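Local structure of putative glutaryl-CoA dehydrogenase (Thermus thermophilus, 2EBA) at residues M125-L131 with A170-W176; M144-A148 with I175-D179; A74-I78 with V93-S98; W38-F43 with L207-V211. The protein is a putative member of the acyl-CoA dehydrogenase family, a flavoprotein fold of two helical domains flanking a beta domain, and binds flavin-adenine dinucleotide. One frame throughout, in Å; residues are numbered along the deposited sequence.

Contact 1. Residues M125-L131 with A170-W176. With FAD (flavin-adenine dinucleotide), chain I.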
loop_
_atom_site.group_PDB
_atom_site.type_symbol
_atom_site.label_atom_id
_atom_site.label_comp_id
_atom_site.label_asym_id
_atom_site.label_seq_id
_atom_site.Cartn_x
_atom_site.Cartn_y
_atom_site.Cartn_z
ATOM N N MET A 125 20.351 16.114 37.512
ATOM C CA MET A 125 20.518 14.675 37.673
ATOM C C MET A 125 19.673 13.907 36.662
ATOM O O MET A 125 18.443 13.943 36.708
ATOM C CB MET A 125 20.151 14.249 39.097
ATOM C CG MET A 125 19.743 12.791 39.222
ATOM S SD MET A 125 18.905 12.435 40.779
ATOM C CE MET A 125 17.504 11.481 40.199
ATOM N N VAL A 126 20.344 13.212 35.749
ATOM C CA VAL A 126 19.675 12.508 34.658
ATOM C C VAL A 126 19.246 11.069 34.975
ATOM O O VAL A 126 19.958 10.320 35.638
ATOM C CB VAL A 126 20.564 12.532 33.391
ATOM C CG1 VAL A 126 21.998 12.474 33.792
ATOM C CG2 VAL A 126 20.232 11.371 32.456
ATOM N N GLY A 127 18.065 10.698 34.487
ATOM C CA GLY A 127 17.564 9.364 34.732
ATOM C C GLY A 127 17.305 8.532 33.494
ATOM O O GLY A 127 17.424 9.003 32.372
ATOM N N CYS A 128 16.965 7.268 33.712
ATOM C CA CYS A 128 16.656 6.355 32.624
ATOM C C CYS A 128 15.519 5.440 33.080
ATOM O O CYS A 128 15.172 5.383 34.259
ATOM C CB CYS A 128 17.901 5.544 32.219
ATOM S SG CYS A 128 18.555 4.481 33.516
ATOM N N PHE A 129 14.943 4.716 32.136
ATOM C CA PHE A 129 13.812 3.859 32.417
ATOM C C PHE A 129 14.160 2.467 31.930
ATOM O O PHE A 129 14.342 2.240 30.741
ATOM C CB PHE A 129 12.611 4.457 31.686
ATOM C CG PHE A 129 11.343 3.673 31.792
ATOM C CD1 PHE A 129 11.056 2.677 30.879
ATOM C CD2 PHE A 129 10.385 4.013 32.724
ATOM C CE1 PHE A 129 9.833 2.031 30.881
ATOM C CE2 PHE A 129 9.142 3.372 32.742
ATOM C CZ PHE A 129 8.866 2.379 31.812
ATOM N N GLY A 130 14.280 1.542 32.869
ATOM C CA GLY A 130 14.623 0.181 32.510
ATOM C C GLY A 130 13.473 -0.804 32.558
ATOM O O GLY A 130 13.167 -1.362 33.613
ATOM N N LEU A 131 12.835 -1.023 31.410
ATOM C CA LEU A 131 11.730 -1.967 31.322
ATOM C C LEU A 131 12.057 -3.147 30.407
ATOM O O LEU A 131 11.952 -4.304 30.817
ATOM C CB LEU A 131 10.479 -1.277 30.800
ATOM C CG LEU A 131 9.270 -2.195 30.718
ATOM C CD1 LEU A 131 8.843 -2.631 32.126
ATOM C CD2 LEU A 131 8.168 -1.458 29.998
ATOM N N ALA A 170 22.640 8.426 33.192
ATOM C CA ALA A 170 21.825 8.396 34.401
ATOM C C ALA A 170 22.491 8.136 35.740
ATOM O O ALA A 170 23.412 7.334 35.852
ATOM C CB ALA A 170 20.682 7.404 34.212
ATOM N N HIS A 171 21.999 8.836 36.759
ATOM C CA HIS A 171 22.467 8.657 38.125
ATOM C C HIS A 171 21.373 7.819 38.765
ATOM O O HIS A 171 21.617 7.056 39.695
ATOM C CB HIS A 171 22.556 9.978 38.883
ATOM C CG HIS A 171 23.215 11.073 38.112
ATOM N ND1 HIS A 171 22.529 11.868 37.218
ATOM C CD2 HIS A 171 24.498 11.507 38.099
ATOM C CE1 HIS A 171 23.362 12.746 36.687
ATOM N NE2 HIS A 171 24.562 12.548 37.205
ATOM N N LEU A 172 20.156 7.970 38.251
ATOM C CA LEU A 172 19.008 7.239 38.773
ATOM C C LEU A 172 18.403 6.383 37.665
ATOM O O LEU A 172 18.194 6.855 36.554
ATOM C CB LEU A 172 17.962 8.224 39.308
ATOM C CG LEU A 172 16.951 7.653 40.302
ATOM C CD1 LEU A 172 17.693 7.145 41.532
ATOM C CD2 LEU A 172 15.941 8.713 40.687
ATOM N N ALA A 173 18.117 5.123 37.978
ATOM C CA ALA A 173 17.552 4.195 37.006
ATOM C C ALA A 173 16.259 3.574 37.523
ATOM O O ALA A 173 16.264 2.839 38.509
ATOM C CB ALA A 173 18.570 3.093 36.671
ATOM N N VAL A 174 15.151 3.880 36.850
ATOM C CA VAL A 174 13.854 3.351 37.241
ATOM C C VAL A 174 13.818 1.939 36.729
ATOM O O VAL A 174 13.587 1.706 35.550
ATOM C CB VAL A 174 12.716 4.142 36.604
ATOM C CG1 VAL A 174 11.376 3.600 37.069
ATOM C CG2 VAL A 174 12.857 5.597 36.964
ATOM N N ILE A 175 14.063 0.988 37.615
ATOM C CA ILE A 175 14.080 -0.394 37.207
ATOM C C ILE A 175 12.815 -1.109 37.597
ATOM O O ILE A 175 12.319 -0.941 38.710
ATOM C CB ILE A 175 15.287 -1.131 37.819
ATOM C CG1 ILE A 175 16.464 -1.094 36.850
ATOM C CG2 ILE A 175 14.931 -2.573 38.125
ATOM C CD1 ILE A 175 17.028 0.267 36.621
ATOM N N TRP A 176 12.296 -1.909 36.666
ATOM C CA TRP A 176 11.094 -2.700 36.905
ATOM C C TRP A 176 11.480 -4.165 36.985
ATOM O O TRP A 176 12.090 -4.703 36.064
ATOM C CB TRP A 176 10.071 -2.501 35.780
ATOM C CG TRP A 176 9.702 -1.079 35.592
ATOM C CD1 TRP A 176 10.310 -0.186 34.765
ATOM C CD2 TRP A 176 8.741 -0.331 36.354
ATOM N NE1 TRP A 176 9.800 1.072 34.969
ATOM C CE2 TRP A 176 8.836 1.011 35.938
ATOM C CE3 TRP A 176 7.816 -0.666 37.351
ATOM C CZ2 TRP A 176 8.040 2.022 36.489
ATOM C CZ3 TRP A 176 7.027 0.343 37.899
ATOM C CH2 TRP A 176 7.148 1.667 37.465
HETATM P PA FAD I . 10.486 -7.984 19.945
HETATM O O1A FAD I . 11.043 -9.390 19.881
HETATM O O2A FAD I . 9.598 -7.558 21.087
HETATM O O5B FAD I . 9.757 -7.697 18.526
HETATM C C5B FAD I . 10.229 -8.029 17.327
HETATM C C4B FAD I . 9.274 -8.074 16.162
HETATM O O4B FAD I . 7.975 -8.894 16.569
HETATM C C3B FAD I . 8.435 -6.685 16.198
HETATM O O3B FAD I . 7.954 -6.537 14.866
HETATM C C2B FAD I . 7.086 -6.857 16.934
HETATM O O2B FAD I . 6.055 -6.168 16.336
HETATM C C1B FAD I . 6.805 -8.300 16.603
HETATM N N9A FAD I . 5.958 -8.831 17.756
HETATM C C8A FAD I . 6.328 -8.908 19.024
HETATM N N7A FAD I . 5.278 -9.472 19.710
HETATM C C5A FAD I . 4.271 -9.747 18.836
HETATM C C6A FAD I . 2.962 -10.323 18.952
HETATM N N6A FAD I . 2.475 -10.725 20.139
HETATM N N1A FAD I . 2.188 -10.460 17.826
HETATM C C2A FAD I . 2.644 -10.058 16.601
HETATM N N3A FAD I . 3.892 -9.503 16.464
HETATM C C4A FAD I . 4.720 -9.349 17.563
HETATM N N1 FAD I . 13.065 0.144 26.315
HETATM C C2 FAD I . 12.935 0.663 27.582
HETATM O O2 FAD I . 12.300 0.040 28.450
HETATM N N3 FAD I . 13.510 1.864 27.895
HETATM C C4 FAD I . 14.224 2.568 26.955
HETATM O O4 FAD I . 14.752 3.655 27.265
HETATM C C4X FAD I . 14.372 2.053 25.650
HETATM N N5 FAD I . 15.103 2.727 24.693
HETATM C C5X FAD I . 15.283 2.210 23.432
HETATM C C6 FAD I . 16.071 2.913 22.485
HETATM C C7 FAD I . 16.287 2.374 21.191
HETATM C C7M FAD I . 17.155 3.172 20.241
HETATM C C8 FAD I . 15.697 1.121 20.833
HETATM C C8M FAD I . 15.878 0.471 19.477
HETATM C C9 FAD I . 14.913 0.433 21.775
HETATM C C9A FAD I . 14.686 0.948 23.095
HETATM N N10 FAD I . 13.927 0.269 24.072
HETATM C C10 FAD I . 13.772 0.801 25.331
HETATM C "C1'" FAD I . 13.303 -1.035 23.804
HETATM C "C2'" FAD I . 12.163 -0.996 22.829
HETATM O "O2'" FAD I . 10.978 -0.615 23.510
HETATM C "C3'" FAD I . 12.082 -2.356 22.198
HETATM O "O3'" FAD I . 13.003 -2.386 21.111
HETATM C "C4'" FAD I . 10.701 -2.718 21.667
HETATM O "O4'" FAD I . 9.856 -3.169 22.730
HETATM C "C5'" FAD I . 10.800 -3.825 20.636
HETATM O "O5'" FAD I . 11.050 -5.058 21.280
HETATM P P FAD I . 12.316 -6.020 20.961
HETATM O O1P FAD I . 13.447 -5.252 20.350
HETATM O O2P FAD I . 12.619 -6.783 22.227
HETATM O O3P FAD I . 11.741 -6.975 19.811
#

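Contact 2. Residues M144-A148 with I175-D179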
loop_
_atom_site.group_PDB
_atom_site.type_symbol
_atom_site.label_atom_id
_atom_site.label_comp_id
_atom_site.label_asym_id
_atom_site.label_seq_id
_atom_site.Cartn_x
_atom_site.Cartn_y
_atom_site.Cartn_z
ATOM N N MET A 144 10.006 -10.139 31.606
ATOM C CA MET A 144 10.650 -9.429 32.712
ATOM C C MET A 144 11.256 -10.439 33.677
ATOM O O MET A 144 10.576 -10.893 34.605
ATOM C CB MET A 144 9.636 -8.572 33.478
ATOM C CG MET A 144 10.208 -7.875 34.709
ATOM S SD MET A 144 8.983 -6.980 35.611
ATOM C CE MET A 144 8.795 -5.680 34.624
ATOM N N LYS A 145 12.520 -10.811 33.486
ATOM C CA LYS A 145 13.098 -11.766 34.419
ATOM C C LYS A 145 13.972 -11.136 35.469
ATOM O O LYS A 145 14.695 -11.851 36.176
ATOM C CB LYS A 145 13.893 -12.845 33.707
ATOM C CG LYS A 145 13.085 -13.548 32.699
ATOM C CD LYS A 145 13.864 -13.451 31.440
ATOM C CE LYS A 145 13.265 -14.302 30.401
ATOM N NZ LYS A 145 13.706 -15.690 30.664
ATOM N N THR A 146 13.938 -9.812 35.566
ATOM C CA THR A 146 14.728 -9.158 36.591
ATOM C C THR A 146 13.967 -9.407 37.894
ATOM O O THR A 146 12.777 -9.096 37.992
ATOM C CB THR A 146 14.833 -7.650 36.337
ATOM O OG1 THR A 146 15.582 -7.426 35.142
ATOM C CG2 THR A 146 15.505 -6.949 37.497
ATOM N N ARG A 147 14.645 -9.956 38.892
ATOM C CA ARG A 147 13.995 -10.242 40.157
ATOM C C ARG A 147 14.345 -9.289 41.275
ATOM O O ARG A 147 15.389 -8.641 41.266
ATOM C CB ARG A 147 14.325 -11.655 40.599
ATOM C CG ARG A 147 13.563 -12.691 39.851
ATOM C CD ARG A 147 12.090 -12.584 40.184
ATOM N NE ARG A 147 11.303 -13.503 39.375
ATOM C CZ ARG A 147 11.144 -13.384 38.059
ATOM N NH1 ARG A 147 11.721 -12.377 37.410
ATOM N NH2 ARG A 147 10.408 -14.272 37.392
ATOM N N ALA A 148 13.447 -9.236 42.249
ATOM C CA ALA A 148 13.603 -8.391 43.415
ATOM C C ALA A 148 13.122 -9.184 44.632
ATOM O O ALA A 148 11.966 -9.603 44.701
ATOM C CB ALA A 148 12.787 -7.117 43.242
ATOM N N ILE A 175 14.063 0.988 37.615
ATOM C CA ILE A 175 14.080 -0.394 37.207
ATOM C C ILE A 175 12.815 -1.109 37.597
ATOM O O ILE A 175 12.319 -0.941 38.710
ATOM C CB ILE A 175 15.287 -1.131 37.819
ATOM C CG1 ILE A 175 16.464 -1.094 36.850
ATOM C CG2 ILE A 175 14.931 -2.573 38.125
ATOM C CD1 ILE A 175 17.028 0.267 36.621
ATOM N N TRP A 176 12.296 -1.909 36.666
ATOM C CA TRP A 176 11.094 -2.700 36.905
ATOM C C TRP A 176 11.480 -4.165 36.985
ATOM O O TRP A 176 12.090 -4.703 36.064
ATOM C CB TRP A 176 10.071 -2.501 35.780
ATOM C CG TRP A 176 9.702 -1.079 35.592
ATOM C CD1 TRP A 176 10.310 -0.186 34.765
ATOM C CD2 TRP A 176 8.741 -0.331 36.354
ATOM N NE1 TRP A 176 9.800 1.072 34.969
ATOM C CE2 TRP A 176 8.836 1.011 35.938
ATOM C CE3 TRP A 176 7.816 -0.666 37.351
ATOM C CZ2 TRP A 176 8.040 2.022 36.489
ATOM C CZ3 TRP A 176 7.027 0.343 37.899
ATOM C CH2 TRP A 176 7.148 1.667 37.465
ATOM N N ALA A 177 11.136 -4.800 38.100
ATOM C CA ALA A 177 11.441 -6.211 38.304
ATOM C C ALA A 177 10.240 -6.873 38.933
ATOM O O ALA A 177 9.251 -6.218 39.213
ATOM C CB ALA A 177 12.643 -6.365 39.214
ATOM N N LYS A 178 10.328 -8.178 39.144
ATOM C CA LYS A 178 9.249 -8.922 39.773
ATOM C C LYS A 178 9.758 -9.568 41.066
ATOM O O LYS A 178 10.967 -9.671 41.284
ATOM C CB LYS A 178 8.712 -9.993 38.822
ATOM C CG LYS A 178 7.787 -9.456 37.749
ATOM C CD LYS A 178 7.109 -10.567 36.938
ATOM C CE LYS A 178 8.089 -11.335 36.058
ATOM N NZ LYS A 178 7.419 -12.176 35.024
ATOM N N ASP A 179 8.824 -9.989 41.919
ATOM C CA ASP A 179 9.141 -10.629 43.187
ATOM C C ASP A 179 8.554 -12.048 43.206
ATOM O O ASP A 179 8.387 -12.671 44.258
ATOM C CB ASP A 179 8.568 -9.792 44.334
ATOM C CG ASP A 179 7.059 -9.646 44.254
ATOM O OD1 ASP A 179 6.502 -8.836 45.019
ATOM O OD2 ASP A 179 6.429 -10.348 43.435
#

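Contact 3. Residues A74-I78 with V93-S98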
loop_
_atom_site.group_PDB
_atom_site.type_symbol
_atom_site.label_atom_id
_atom_site.label_comp_id
_atom_site.label_asym_id
_atom_site.label_seq_id
_atom_site.Cartn_x
_atom_site.Cartn_y
_atom_site.Cartn_z
ATOM N N ALA A 74 1.512 22.055 25.287
ATOM C CA ALA A 74 2.825 22.690 25.338
ATOM C C ALA A 74 3.936 21.648 25.363
ATOM O O ALA A 74 4.976 21.837 24.738
ATOM C CB ALA A 74 2.929 23.611 26.574
ATOM N N TYR A 75 3.722 20.558 26.095
ATOM C CA TYR A 75 4.706 19.483 26.168
ATOM C C TYR A 75 4.795 18.889 24.771
ATOM O O TYR A 75 5.881 18.700 24.232
ATOM C CB TYR A 75 4.260 18.427 27.194
ATOM C CG TYR A 75 5.067 17.128 27.220
ATOM C CD1 TYR A 75 6.462 17.138 27.138
ATOM C CD2 TYR A 75 4.428 15.895 27.364
ATOM C CE1 TYR A 75 7.191 15.950 27.198
ATOM C CE2 TYR A 75 5.141 14.710 27.425
ATOM C CZ TYR A 75 6.522 14.741 27.340
ATOM O OH TYR A 75 7.229 13.558 27.374
ATOM N N GLY A 76 3.631 18.620 24.182
ATOM C CA GLY A 76 3.591 18.066 22.844
ATOM C C GLY A 76 4.324 18.973 21.886
ATOM O O GLY A 76 5.066 18.509 21.030
ATOM N N LEU A 77 4.124 20.278 22.045
ATOM C CA LEU A 77 4.761 21.274 21.198
ATOM C C LEU A 77 6.273 21.340 21.351
ATOM O O LEU A 77 6.959 21.655 20.393
ATOM C CB LEU A 77 4.163 22.663 21.447
ATOM C CG LEU A 77 2.733 22.892 20.934
ATOM C CD1 LEU A 77 2.172 24.214 21.457
ATOM C CD2 LEU A 77 2.734 22.876 19.422
ATOM N N ILE A 78 6.815 21.070 22.533
ATOM C CA ILE A 78 8.259 21.130 22.642
ATOM C C ILE A 78 8.821 19.850 22.016
ATOM O O ILE A 78 9.886 19.856 21.401
ATOM C CB ILE A 78 8.761 21.283 24.113
ATOM C CG1 ILE A 78 8.744 19.944 24.821
ATOM C CG2 ILE A 78 7.930 22.293 24.865
ATOM C CD1 ILE A 78 10.122 19.473 25.132
ATOM N N VAL A 93 14.298 14.156 26.374
ATOM C CA VAL A 93 13.226 14.825 27.094
ATOM C C VAL A 93 12.065 13.896 27.431
ATOM O O VAL A 93 11.446 14.039 28.496
ATOM C CB VAL A 93 12.698 16.034 26.318
ATOM C CG1 VAL A 93 11.554 16.684 27.083
ATOM C CG2 VAL A 93 13.824 17.017 26.107
ATOM N N SER A 94 11.770 12.945 26.541
ATOM C CA SER A 94 10.679 11.997 26.789
ATOM C C SER A 94 11.003 11.120 27.988
ATOM O O SER A 94 10.164 10.918 28.860
ATOM C CB SER A 94 10.445 11.099 25.576
ATOM O OG SER A 94 10.085 11.861 24.449
ATOM N N VAL A 95 12.224 10.596 28.006
ATOM C CA VAL A 95 12.699 9.746 29.080
ATOM C C VAL A 95 12.670 10.487 30.412
ATOM O O VAL A 95 12.035 10.042 31.358
ATOM C CB VAL A 95 14.133 9.280 28.788
ATOM C CG1 VAL A 95 14.667 8.443 29.944
ATOM C CG2 VAL A 95 14.144 8.488 27.505
ATOM N N GLN A 96 13.341 11.631 30.457
ATOM C CA GLN A 96 13.433 12.468 31.653
ATOM C C GLN A 96 12.077 12.905 32.168
ATOM O O GLN A 96 11.810 12.892 33.373
ATOM C CB GLN A 96 14.254 13.730 31.348
ATOM C CG GLN A 96 14.543 14.600 32.571
ATOM C CD GLN A 96 15.800 14.171 33.307
ATOM O OE1 GLN A 96 16.248 13.031 33.185
ATOM N NE2 GLN A 96 16.372 15.086 34.075
ATOM N N SER A 97 11.213 13.296 31.241
ATOM C CA SER A 97 9.896 13.770 31.581
ATOM C C SER A 97 8.867 12.680 31.848
ATOM O O SER A 97 8.295 12.633 32.931
ATOM C CB SER A 97 9.360 14.690 30.484
ATOM O OG SER A 97 10.233 15.775 30.266
ATOM N N SER A 98 8.628 11.804 30.878
ATOM C CA SER A 98 7.566 10.801 31.043
ATOM C C SER A 98 7.947 9.415 31.555
ATOM O O SER A 98 7.067 8.665 31.981
ATOM C CB SER A 98 6.796 10.653 29.726
ATOM O OG SER A 98 6.296 11.909 29.279
HETATM O O HOH W 1 7.301 12.184 24.929
#

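Contact 4. Residues W38-F43 with L207-V211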
loop_
_atom_site.group_PDB
_atom_site.type_symbol
_atom_site.label_atom_id
_atom_site.label_comp_id
_atom_site.label_asym_id
_atom_site.label_seq_id
_atom_site.Cartn_x
_atom_site.Cartn_y
_atom_site.Cartn_z
ATOM N N TRP A 38 25.186 13.377 15.162
ATOM C CA TRP A 38 24.553 12.125 14.737
ATOM C C TRP A 38 25.678 11.273 14.124
ATOM O O TRP A 38 25.849 10.090 14.456
ATOM C CB TRP A 38 23.484 12.405 13.682
ATOM C CG TRP A 38 22.623 11.246 13.387
ATOM C CD1 TRP A 38 21.482 10.881 14.048
ATOM C CD2 TRP A 38 22.884 10.209 12.440
ATOM N NE1 TRP A 38 21.012 9.680 13.569
ATOM C CE2 TRP A 38 21.859 9.239 12.579
ATOM C CE3 TRP A 38 23.895 9.991 11.485
ATOM C CZ2 TRP A 38 21.810 8.073 11.813
ATOM C CZ3 TRP A 38 23.849 8.838 10.719
ATOM C CH2 TRP A 38 22.809 7.890 10.890
ATOM N N GLU A 39 26.443 11.918 13.245
ATOM C CA GLU A 39 27.563 11.300 12.548
ATOM C C GLU A 39 28.567 10.657 13.506
ATOM O O GLU A 39 28.903 9.485 13.338
ATOM C CB GLU A 39 28.261 12.363 11.732
ATOM C CG GLU A 39 28.648 11.991 10.361
ATOM C CD GLU A 39 29.044 13.208 9.560
ATOM O OE1 GLU A 39 28.217 14.170 9.531
ATOM O OE2 GLU A 39 30.141 13.192 8.965
ATOM N N GLU A 40 29.079 11.409 14.487
ATOM C CA GLU A 40 30.038 10.812 15.413
ATOM C C GLU A 40 29.327 10.035 16.515
ATOM O O GLU A 40 29.949 9.533 17.436
ATOM C CB GLU A 40 30.995 11.866 15.988
ATOM C CG GLU A 40 30.359 13.141 16.489
ATOM C CD GLU A 40 31.160 14.357 16.068
ATOM O OE1 GLU A 40 31.477 14.472 14.865
ATOM O OE2 GLU A 40 31.475 15.198 16.929
ATOM N N GLY A 41 28.013 9.933 16.399
ATOM C CA GLY A 41 27.245 9.184 17.367
ATOM C C GLY A 41 27.347 9.653 18.799
ATOM O O GLY A 41 27.545 8.851 19.706
ATOM N N VAL A 42 27.203 10.949 19.022
ATOM C CA VAL A 42 27.258 11.459 20.374
ATOM C C VAL A 42 26.031 12.289 20.736
ATOM O O VAL A 42 25.429 12.931 19.880
ATOM C CB VAL A 42 28.530 12.311 20.587
ATOM C CG1 VAL A 42 28.529 13.514 19.642
ATOM C CG2 VAL A 42 28.624 12.749 22.051
ATOM N N PHE A 43 25.654 12.242 22.010
ATOM C CA PHE A 43 24.535 13.021 22.511
ATOM C C PHE A 43 25.146 14.248 23.157
ATOM O O PHE A 43 26.066 14.142 23.964
ATOM C CB PHE A 43 23.724 12.265 23.566
ATOM C CG PHE A 43 22.556 13.054 24.095
ATOM C CD1 PHE A 43 21.371 13.103 23.384
ATOM C CD2 PHE A 43 22.668 13.811 25.255
ATOM C CE1 PHE A 43 20.311 13.894 23.805
ATOM C CE2 PHE A 43 21.605 14.614 25.689
ATOM C CZ PHE A 43 20.425 14.651 24.956
ATOM N N LEU A 207 19.182 6.544 15.684
ATOM C CA LEU A 207 19.190 7.264 16.948
ATOM C C LEU A 207 20.623 7.383 17.495
ATOM O O LEU A 207 20.892 7.109 18.664
ATOM C CB LEU A 207 18.279 6.555 17.953
ATOM C CG LEU A 207 17.561 7.559 18.861
ATOM C CD1 LEU A 207 16.464 8.264 18.062
ATOM C CD2 LEU A 207 16.971 6.857 20.070
ATOM N N ARG A 208 21.541 7.806 16.633
ATOM C CA ARG A 208 22.942 7.938 17.015
ATOM C C ARG A 208 23.244 9.111 17.943
ATOM O O ARG A 208 24.227 9.073 18.688
ATOM C CB ARG A 208 23.809 8.009 15.765
ATOM C CG ARG A 208 23.899 6.675 15.046
ATOM C CD ARG A 208 24.628 6.796 13.727
ATOM N NE ARG A 208 26.019 7.205 13.875
ATOM C CZ ARG A 208 26.982 6.446 14.398
ATOM N NH1 ARG A 208 26.724 5.221 14.835
ATOM N NH2 ARG A 208 28.211 6.917 14.490
ATOM N N ALA A 209 22.408 10.149 17.888
ATOM C CA ALA A 209 22.559 11.311 18.761
ATOM C C ALA A 209 21.753 10.991 20.019
ATOM O O ALA A 209 20.723 11.609 20.294
ATOM C CB ALA A 209 22.010 12.555 18.085
ATOM N N SER A 210 22.223 10.001 20.766
ATOM C CA SER A 210 21.556 9.549 21.978
ATOM C C SER A 210 22.354 8.399 22.557
ATOM O O SER A 210 23.018 7.675 21.814
ATOM C CB SER A 210 20.140 9.063 21.648
ATOM O OG SER A 210 19.620 8.219 22.666
ATOM N N VAL A 211 22.309 8.224 23.875
ATOM C CA VAL A 211 23.037 7.110 24.459
ATOM C C VAL A 211 22.077 5.978 24.817
ATOM O O VAL A 211 21.031 6.188 25.435
ATOM C CB VAL A 211 23.941 7.561 25.689
ATOM C CG1 VAL A 211 24.046 9.088 25.726
ATOM C CG2 VAL A 211 23.435 6.973 27.011
#

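Contact 1. Residues M125-L131 with A170-W176
Strands 127-130 and 172-176 run parallel, their axes 4.7 Å apart and inclined by 13°, in the beta-rich middle domain of the acyl-CoA dehydrogenase fold. The parallel register pairs Cys128 with Ala173 and Phe129 with Val174, and the bonds alternate from one strand to the other: Cys128 N gives to Leu172 O, Val174 N to Cys128 O, Gly130 N to Val174 O and Trp176 N to Gly130 O. Ahead of the strands, His171 N closes on Val126 O at 2.8 Å, while Val126 N lies at the edge of the His171 imidazole, where ND1 contacts with Val126 N and O are weak at best. Sulfur and methyl meet on the Cys128 and Ala173 face, SG standing 3.4 Å from Ala173 CB. Phe129 and Trp176 come together obliquely, their planes 55° apart, with Trp176 NE1 over one face of the phenyl ring and 3.3 Å from Phe129 CE2. Leu131, its CG anti to the backbone N (chi1 -178°), lays CD1 against Trp176 CB. Helix 235-269 also packs on Trp176 and Leu131, through Pro237. The strand end contributes two of the flavin's bonds: FAD N3 donates to Phe129 O at 3.0 Å, and Leu131 N returns a bond to FAD O2 at 3.2 Å, so two backbone groups two residues apart grip adjoining polar atoms of the pyrimidine ring, whose O2 also lies at the edge of the Phe129 ring.

Contact 2. Residues M144-A148 with I175-D179
Thr146 and Ala177 form the close-packed end of this contact, with Thr146 CG2 only 3.4 Å from Ala177 CB. The threonine methyl stands anti to the backbone N (chi1 -66° for OG1), which turns it onto the alanine, while OG1 is bonded to Glu133. Met144 packs alongside: its chain, extended as far as SD, sets that atom 3.5 Å from Lys178 CG, and a bend at the last torsion (chi3 -75°) turns CE to 3.6 Å from Trp176 CB. The backbones join in a single beta bridge, Arg147 with Lys178, where strand 147-149 of the antiparallel sheet in the middle domain meets the end of strand 172-178. Its bonds are Lys178 N to Thr146 O, 2.9 Å and in the carbonyl plane, and Ala148 N to Lys178 O, 2.7 Å but bent (135°). The partly exposed Arg147 and Lys178, with exposed Asp179, whose CA meets Ala148 O, form the looser solvent side. Lys178 CB lies over one face of the Arg147 guanidinium, and the like charges come within 4.4 Å (NH2 to NZ). Arg147 NH1 makes weak bonds to Met144 O and Thr146 O, and Lys178 NZ bonds Tyr141 O beside a cation-pi contact with its ring.

Contact 3. Residues A74-I78 with V93-S98
Tyr75 and Ile78 reach across from helix 72-85 to helix 87-107, two consecutive antiparallel helices of the N-terminal helical domain. The short axes lie 12.0 Å apart at 156°, a wide separation in which the nearest CA atoms remain more than 9 Å from each other, so the gap is bridged by the side chains of Tyr75 and Ile78. Taking the first segment in order, Tyr75 comes first and acts as a knob in the hole formed by Val93, Ser94, Ser97 and Ser98. Its CG lies anti to the backbone N (chi1 170°), which carries the ring across the gap and lets the hydroxyl arrive at the serines. There Tyr75 OH and Ser98 OG share a hydrogen bond of 2.7 Å, in which either oxygen could be the donor. The same hydroxyl is 2.8 Å from a water that donates to Ser94 OG, so the phenol oxygen is linked to two serines, one directly and one through solvent; Ser94 OG is bonded as well to Arg90. Val93 CG1 approaches the tyrosine ring at its edge, near the ring plane. From helix 235-269 of the C-terminal domain, Phe246 packs on Tyr75 and Ala244 on Ser98. One turn further on, Ile78 directs its CB at the facing helix and crosses Val93 obliquely, CD1 meeting CG1 at 3.7 Å. On the same helix as the valine, Ser97 folds back: its OG, also bonded to Gly58 N, and its backbone N approach Val93 O from opposite faces of the carbonyl plane, OG at 2.8 Å.

Contact 4. Residues W38-F43 with L207-V211
Arg208 holds the end of helix 31-39 by its backbone carbonyls. Its NH2 donates to Glu39 O at 2.9 Å, almost straight at 172°; the acceptor lies in the guanidinium plane, whereas the donor stands 43° out of the carbonyl plane. NE makes a second bond, weak and bent to 130°, with Trp38 O, which also accepts from Gly41 N. A bend at chi3 turns the guanidinium from the aliphatic chain toward these oxygens, and Lys204 O takes NH1. Gly41 ends the helix in a Schellman motif, with positive phi and its CA over one face of the guanidinium. Further along, the backbones also meet in a CA-H...O contact from CA of Ala209, the centre of an inverse gamma turn, to Val42 O. Packing surrounds this polar centre. The Arg208 chain crosses the Trp38 indole at about a right angle, and CD sits over the six-membered ring in a CH-pi contact, 3.5 Å from CD to the ring centroid. The charged end lies farther out over the same ring, where any cation-pi attraction is weak at most. Phe43 presents its ring edge to Ala209 O, CD1 lying 3.5 Å from that oxygen, and sets CB against Val211 CG1. Met205 of the second subunit packs on Trp38. Helix-end carbonyls, with the partial negative charge expected there, face a cation whose methylene part rests on an aromatic ring, a combination that joins the N-terminal helical domain to the loop before strand 212-217 by hydrogen bonds, probably strengthened by the arginine's charge, and by apolar contact.

Contacts 1 and 2 share Ile175 and Trp176 on strand 172-178; their centres lie 14 Å apart, and they touch where Leu131 CD1 meets Met144 CE at 3.9 Å. Contact 3 joins contact 1 across the boundary between the N-terminal and middle domains: Gln96 OE1 is 3.2 Å from Gly127 N, a probable hydrogen bond. Contact 4 links the same two domains elsewhere, its centre 19 Å from those of contacts 1 and 3, with nearest atoms about 6 Å away from each. Toward FAD the contacts differ: contact 1 binds it directly, Leu207 of contact 4 touches it, and the side chains of Trp176 and Ser94 remain about 7 and 9 Å from it.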